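Local coordinates for protein GLB-12 (Caenorhabditis elegans, PDB 4BJA) that binds heme through two axial iron ligands, is implicated in redox signalling essential for reproduction, and probably binds oxygen as globins generally do, at residues T38-T43 with D190-F195; F58-N63 with A78-M83. The protein carries 1 engineered substitution. One frame throughout, in Å; residues are numbered along the deposited sequence.

Interaction 1 (T38-T43 with D190-F195); sequences TLLRET and DVWKKF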
loop_
_atom_site.group_PDB
_atom_site.type_symbol
_atom_site.label_atom_id
_atom_site.label_comp_id
_atom_site.label_asym_id
_atom_site.label_seq_id
_atom_site.Cartn_x
_atom_site.Cartn_y
_atom_site.Cartn_z
ATOM N N THR A 38 3.983 -9.600 15.686
ATOM C CA THR A 38 4.277 -10.714 16.614
ATOM C C THR A 38 3.110 -11.718 16.583
ATOM O O THR A 38 3.312 -12.955 16.549
ATOM C CB THR A 38 4.455 -10.157 18.007
ATOM O OG1 THR A 38 5.648 -9.359 17.985
ATOM C CG2 THR A 38 4.569 -11.238 19.053
ATOM N N LEU A 39 1.887 -11.197 16.614
ATOM C CA LEU A 39 0.694 -12.074 16.524
ATOM C C LEU A 39 0.745 -12.918 15.242
ATOM O O LEU A 39 0.475 -14.139 15.289
ATOM C CB LEU A 39 -0.587 -11.225 16.600
ATOM C CG LEU A 39 -1.922 -11.958 16.394
ATOM C CD1 LEU A 39 -2.979 -11.030 16.837
ATOM C CD2 LEU A 39 -2.225 -12.334 14.896
ATOM N N LEU A 40 1.115 -12.301 14.108
ATOM C CA LEU A 40 1.155 -13.051 12.834
ATOM C C LEU A 40 2.102 -14.206 12.968
ATOM O O LEU A 40 1.752 -15.335 12.603
ATOM C CB LEU A 40 1.631 -12.195 11.667
ATOM C CG LEU A 40 0.764 -11.124 11.118
ATOM C CD1 LEU A 40 1.593 -10.394 10.077
ATOM C CD2 LEU A 40 -0.415 -11.802 10.415
ATOM N N ARG A 41 3.314 -13.942 13.489
ATOM C CA ARG A 41 4.267 -15.004 13.652
ATOM C C ARG A 41 3.812 -16.068 14.659
ATOM O O ARG A 41 3.918 -17.268 14.362
ATOM C CB ARG A 41 5.663 -14.457 14.014
ATOM C CG ARG A 41 6.710 -15.545 13.995
ATOM C CD ARG A 41 6.843 -16.237 12.678
ATOM N NE ARG A 41 7.923 -17.234 12.733
ATOM C CZ ARG A 41 8.082 -18.206 11.843
ATOM N NH1 ARG A 41 7.239 -18.300 10.809
ATOM N NH2 ARG A 41 9.102 -19.070 11.968
ATOM N N GLU A 42 3.322 -15.652 15.828
ATOM C CA GLU A 42 2.964 -16.632 16.887
ATOM C C GLU A 42 1.777 -17.490 16.449
ATOM O O GLU A 42 1.801 -18.696 16.646
ATOM C CB GLU A 42 2.673 -15.932 18.195
ATOM C CG GLU A 42 3.908 -15.291 18.827
ATOM C CD GLU A 42 3.701 -14.890 20.287
ATOM O OE1 GLU A 42 2.561 -14.558 20.672
ATOM O OE2 GLU A 42 4.693 -14.876 21.059
ATOM N N THR A 43 0.766 -16.863 15.837
ATOM C CA THR A 43 -0.374 -17.643 15.340
ATOM C C THR A 43 0.016 -18.628 14.222
ATOM O O THR A 43 -0.485 -19.748 14.196
ATOM C CB THR A 43 -1.567 -16.788 14.938
ATOM O OG1 THR A 43 -1.134 -15.813 13.996
ATOM C CG2 THR A 43 -2.155 -16.084 16.179
ATOM N N ASP A 190 -8.626 -9.869 12.232
ATOM C CA ASP A 190 -8.386 -8.556 11.663
ATOM C C ASP A 190 -6.910 -8.421 11.225
ATOM O O ASP A 190 -6.636 -7.906 10.143
ATOM C CB ASP A 190 -8.801 -7.441 12.653
ATOM C CG ASP A 190 -10.303 -7.483 13.040
ATOM O OD1 ASP A 190 -11.104 -8.276 12.506
ATOM O OD2 ASP A 190 -10.687 -6.706 13.946
ATOM N N VAL A 191 -5.976 -8.913 12.039
ATOM C CA VAL A 191 -4.566 -8.805 11.700
ATOM C C VAL A 191 -4.228 -9.614 10.447
ATOM O O VAL A 191 -3.512 -9.121 9.554
ATOM C CB VAL A 191 -3.644 -9.200 12.885
ATOM C CG1 VAL A 191 -2.230 -9.260 12.428
ATOM C CG2 VAL A 191 -3.781 -8.176 14.022
ATOM N N TRP A 192 -4.741 -10.850 10.374
ATOM C CA TRP A 192 -4.446 -11.679 9.225
ATOM C C TRP A 192 -5.093 -11.094 7.982
ATOM O O TRP A 192 -4.532 -11.161 6.885
ATOM C CB TRP A 192 -4.865 -13.167 9.487
ATOM C CG TRP A 192 -3.743 -13.898 10.118
ATOM C CD1 TRP A 192 -3.514 -14.059 11.458
ATOM C CD2 TRP A 192 -2.642 -14.510 9.447
ATOM N NE1 TRP A 192 -2.346 -14.756 11.661
ATOM C CE2 TRP A 192 -1.794 -15.056 10.439
ATOM C CE3 TRP A 192 -2.307 -14.685 8.099
ATOM C CZ2 TRP A 192 -0.617 -15.753 10.113
ATOM C CZ3 TRP A 192 -1.148 -15.383 7.781
ATOM C CH2 TRP A 192 -0.306 -15.893 8.786
ATOM N N LYS A 193 -6.284 -10.519 8.120
ATOM C CA LYS A 193 -6.875 -9.841 6.946
ATOM C C LYS A 193 -6.023 -8.657 6.479
ATOM O O LYS A 193 -5.822 -8.499 5.288
ATOM C CB LYS A 193 -8.328 -9.434 7.167
ATOM C CG LYS A 193 -9.253 -10.667 7.184
ATOM C CD LYS A 193 -10.710 -10.248 7.385
ATOM C CE LYS A 193 -11.639 -11.458 7.417
ATOM N NZ LYS A 193 -13.063 -11.062 7.848
ATOM N N LYS A 194 -5.546 -7.821 7.420
ATOM C CA LYS A 194 -4.690 -6.690 6.995
ATOM C C LYS A 194 -3.427 -7.176 6.317
ATOM O O LYS A 194 -3.037 -6.650 5.272
ATOM C CB LYS A 194 -4.336 -5.796 8.169
ATOM C CG LYS A 194 -5.555 -5.018 8.648
ATOM C CD LYS A 194 -5.133 -3.986 9.738
ATOM C CE LYS A 194 -4.339 -4.592 10.906
ATOM N NZ LYS A 194 -3.823 -3.528 11.887
ATOM N N PHE A 195 -2.811 -8.209 6.905
ATOM C CA PHE A 195 -1.612 -8.766 6.381
ATOM C C PHE A 195 -1.840 -9.334 4.973
ATOM O O PHE A 195 -1.123 -9.003 4.005
ATOM C CB PHE A 195 -1.073 -9.859 7.361
ATOM C CG PHE A 195 0.033 -10.706 6.789
ATOM C CD1 PHE A 195 1.215 -10.121 6.301
ATOM C CD2 PHE A 195 -0.110 -12.102 6.717
ATOM C CE1 PHE A 195 2.249 -10.890 5.745
ATOM C CE2 PHE A 195 0.920 -12.877 6.144
ATOM C CZ PHE A 195 2.110 -12.274 5.671
#
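W192 and T43 supply the hydrogen bond between these two helical segments. The indole NE1 donates to T43 OG1 at 2.8 Å, with an N-H...O angle of 167°, so the bond is nearly straight, and the hydroxyl lies at the ring edge, close to the indole plane. T43 OG1 in turn donates to L39 O, one turn back on its own helix, at 2.7 Å. With chi1 at 55° the hydroxyl stands between the backbone N and the carbonyl carbon, from where it reaches L39 O; it gives its proton to that carbonyl and accepts from the indole. The buried N-H is therefore satisfied, and the position of the ring edge is tied to the backbone of the facing helix.

CH-pi contacts come from the forked end of L40. Its CD2 methyl sits almost centrally over one face of W192, 3.6 Å from the centroid of the five-membered ring, while CD1 lies over a face of F195, 4.0 Å from that ring's centroid. One leucine thus serves two aromatic rings, and W192 is held both over a face and at an edge.

Aliphatic packing completes the interface around V191. L40 CD2 approaches V191 CG1 to 3.7 Å, and L39 meets V191 tip to tip, its CD2 lying 3.9 Å from V191 CG1.

The segment axes approach to 10.0 Å and run at 102° to each other, a near-perpendicular packing of an N-terminal helix on the last helix that fits the A and H helices of a globin. Helix 144-160 adds I157 and L160 against W192, whereas M100, L103 and L107 of helix 87-108 pack on F195.

Interaction 2 (F58-N63 with A78-M83); sequences FLDIVN and APRAAM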
loop_
_atom_site.group_PDB
_atom_site.type_symbol
_atom_site.label_atom_id
_atom_site.label_comp_id
_atom_site.label_asym_id
_atom_site.label_seq_id
_atom_site.Cartn_x
_atom_site.Cartn_y
_atom_site.Cartn_z
ATOM N N PHE A 58 -4.777 -25.071 -1.397
ATOM C CA PHE A 58 -4.542 -25.078 -2.818
ATOM C C PHE A 58 -5.383 -26.149 -3.523
ATOM O O PHE A 58 -5.811 -25.928 -4.645
ATOM C CB PHE A 58 -3.040 -25.221 -3.160
ATOM C CG PHE A 58 -2.392 -23.896 -3.313
ATOM C CD1 PHE A 58 -2.611 -23.140 -4.461
ATOM C CD2 PHE A 58 -1.633 -23.367 -2.257
ATOM C CE1 PHE A 58 -1.989 -21.856 -4.622
ATOM C CE2 PHE A 58 -1.034 -22.086 -2.408
ATOM C CZ PHE A 58 -1.210 -21.355 -3.563
ATOM N N LEU A 59 -5.610 -27.283 -2.869
ATOM C CA LEU A 59 -6.501 -28.294 -3.493
ATOM C C LEU A 59 -7.905 -27.693 -3.656
ATOM O O LEU A 59 -8.493 -27.769 -4.733
ATOM C CB LEU A 59 -6.541 -29.583 -2.688
ATOM C CG LEU A 59 -5.281 -30.460 -2.777
ATOM C CD1 LEU A 59 -5.341 -31.595 -1.759
ATOM C CD2 LEU A 59 -5.069 -31.017 -4.184
ATOM N N ASP A 60 -8.425 -27.033 -2.621
ATOM C CA ASP A 60 -9.713 -26.317 -2.805
ATOM C C ASP A 60 -9.679 -25.248 -3.909
ATOM O O ASP A 60 -10.583 -25.138 -4.701
ATOM C CB ASP A 60 -10.134 -25.650 -1.499
ATOM C CG ASP A 60 -10.556 -26.640 -0.448
ATOM O OD1 ASP A 60 -10.649 -27.850 -0.735
ATOM O OD2 ASP A 60 -10.808 -26.193 0.705
ATOM N N ILE A 61 -8.620 -24.441 -3.972
ATOM C CA ILE A 61 -8.522 -23.432 -5.002
ATOM C C ILE A 61 -8.650 -24.010 -6.424
ATOM O O ILE A 61 -9.449 -23.514 -7.243
ATOM C CB ILE A 61 -7.173 -22.691 -4.902
ATOM C CG1 ILE A 61 -7.205 -21.777 -3.650
ATOM C CG2 ILE A 61 -6.926 -21.851 -6.174
ATOM C CD1 ILE A 61 -5.799 -21.214 -3.276
ATOM N N VAL A 62 -7.848 -25.030 -6.735
ATOM C CA VAL A 62 -7.824 -25.533 -8.102
ATOM C C VAL A 62 -9.015 -26.446 -8.405
ATOM O O VAL A 62 -9.438 -26.542 -9.545
ATOM C CB VAL A 62 -6.497 -26.210 -8.478
ATOM C CG1 VAL A 62 -5.347 -25.211 -8.186
ATOM C CG2 VAL A 62 -6.316 -27.507 -7.760
ATOM N N ASN A 63 -9.561 -27.101 -7.399
ATOM C CA ASN A 63 -10.663 -28.015 -7.710
ATOM C C ASN A 63 -12.026 -27.381 -7.590
ATOM O O ASN A 63 -12.952 -27.767 -8.340
ATOM C CB ASN A 63 -10.617 -29.230 -6.794
ATOM C CG ASN A 63 -9.531 -30.178 -7.171
ATOM O OD1 ASN A 63 -9.665 -30.948 -8.155
ATOM N ND2 ASN A 63 -8.461 -30.192 -6.369
ATOM N N ALA A 78 -5.077 -35.100 -13.021
ATOM C CA ALA A 78 -4.788 -35.806 -11.793
ATOM C C ALA A 78 -6.017 -35.785 -10.897
ATOM O O ALA A 78 -6.611 -34.714 -10.693
ATOM C CB ALA A 78 -3.596 -35.147 -11.082
ATOM N N PRO A 79 -6.393 -36.951 -10.315
ATOM C CA PRO A 79 -7.479 -36.849 -9.336
ATOM C C PRO A 79 -6.999 -35.901 -8.252
ATOM O O PRO A 79 -5.777 -35.766 -8.064
ATOM C CB PRO A 79 -7.609 -38.270 -8.762
ATOM C CG PRO A 79 -6.402 -39.004 -9.193
ATOM C CD PRO A 79 -5.785 -38.294 -10.371
ATOM N N ARG A 80 -7.946 -35.284 -7.540
ATOM C CA ARG A 80 -7.618 -34.468 -6.381
ATOM C C ARG A 80 -6.604 -35.213 -5.518
ATOM O O ARG A 80 -5.607 -34.640 -5.131
ATOM C CB ARG A 80 -8.894 -34.153 -5.585
ATOM C CG ARG A 80 -8.638 -33.490 -4.251
ATOM C CD ARG A 80 -9.915 -32.819 -3.722
ATOM N NE ARG A 80 -9.591 -32.250 -2.422
ATOM C CZ ARG A 80 -9.847 -31.009 -2.017
ATOM N NH1 ARG A 80 -10.509 -30.136 -2.766
ATOM N NH2 ARG A 80 -9.454 -30.664 -0.799
ATOM N N ALA A 81 -6.820 -36.516 -5.305
ATOM C CA ALA A 81 -5.919 -37.325 -4.472
ATOM C C ALA A 81 -4.461 -37.526 -4.965
ATOM O O ALA A 81 -3.590 -37.901 -4.158
ATOM C CB ALA A 81 -6.582 -38.692 -4.116
ATOM N N ALA A 82 -4.187 -37.275 -6.246
ATOM C CA ALA A 82 -2.808 -37.347 -6.780
ATOM C C ALA A 82 -2.103 -36.006 -6.968
ATOM O O ALA A 82 -0.893 -35.973 -7.279
ATOM C CB ALA A 82 -2.797 -38.074 -8.116
ATOM N N MET A 83 -2.855 -34.915 -6.838
ATOM C CA MET A 83 -2.331 -33.607 -7.218
ATOM C C MET A 83 -1.136 -33.175 -6.406
ATOM O O MET A 83 -0.256 -32.527 -6.959
ATOM C CB MET A 83 -3.414 -32.541 -7.073
ATOM C CG MET A 83 -4.456 -32.629 -8.170
ATOM S SD MET A 83 -5.645 -31.299 -8.019
ATOM C CE MET A 83 -6.782 -31.857 -9.299
#
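R80 and D60 form an end-on salt bridge, NH1 and NH2 of R80 both donating to the one oxygen D60 OD1, at 3.1 Å each. The oxygen is in the guanidinium plane at its edge, although the carboxylate itself is turned 46° from that plane. An extended arginine chain, with CG anti to the backbone N (chi1 171°), carries the charge across from the loop to the helix. D60 OD2 has a second partner in R155, so the aspartate joins two arginines. D64 brings another carboxylate close to D60 OD1 and makes a long, weak ion pair with R80 NH1, so R80 probably offsets the repulsion between the two acids. A leucine in place of R80 would probably leave D60 OD1 close to D64 without the loop's compensating charge.

The next polar layer belongs to N63. Its ND2 donates to L59 O at 2.9 Å, an acceptor already used by N63 N, and makes a weak bond to M83 SD at 3.4 Å with an N-H...S angle of 144°. The amide is thus fixed mainly by its own helix, where a wider pi-type turn spans 61-63.

In the globin fold, helix 50-65 probably corresponds to the B helix, judged by helix order, and residues 78-83 belong to the connection leading into helix 87-108, which carries the heme ligand H92. The V62 side chain is about 8 Å from that of H92, so the contact borders the heme region.

Apolar packing lies beneath the ion pair. L59 CB supports one guanidinium face of R80, 3.6 Å from NH2. L59 CD2 touches M83 CB at 3.7 Å. V62 CG2 comes within 3.9 Å of M83 SD, the two side chains running antiparallel alongside one another. F89 of helix 87-108 also packs against both L59 and V62.

The two contacts lie 27 Å apart between centres and about 12 Å apart at their nearest atoms, without touching. Interaction 1 is core: all six touching residues are buried, and two helices distant in sequence meet through aliphatic and aromatic groups with a single hydroxyl-indole bond. Interaction 2 is partly buried and local in sequence, joining a helix to a loop; a salt bridge at its more exposed side gives way to leucine, valine and methionine inward. Their helices, 34-46 and 50-65, are consecutive in the chain. Each contact also leans on helices 87-108 and 144-160, so these shared elements connect the two places.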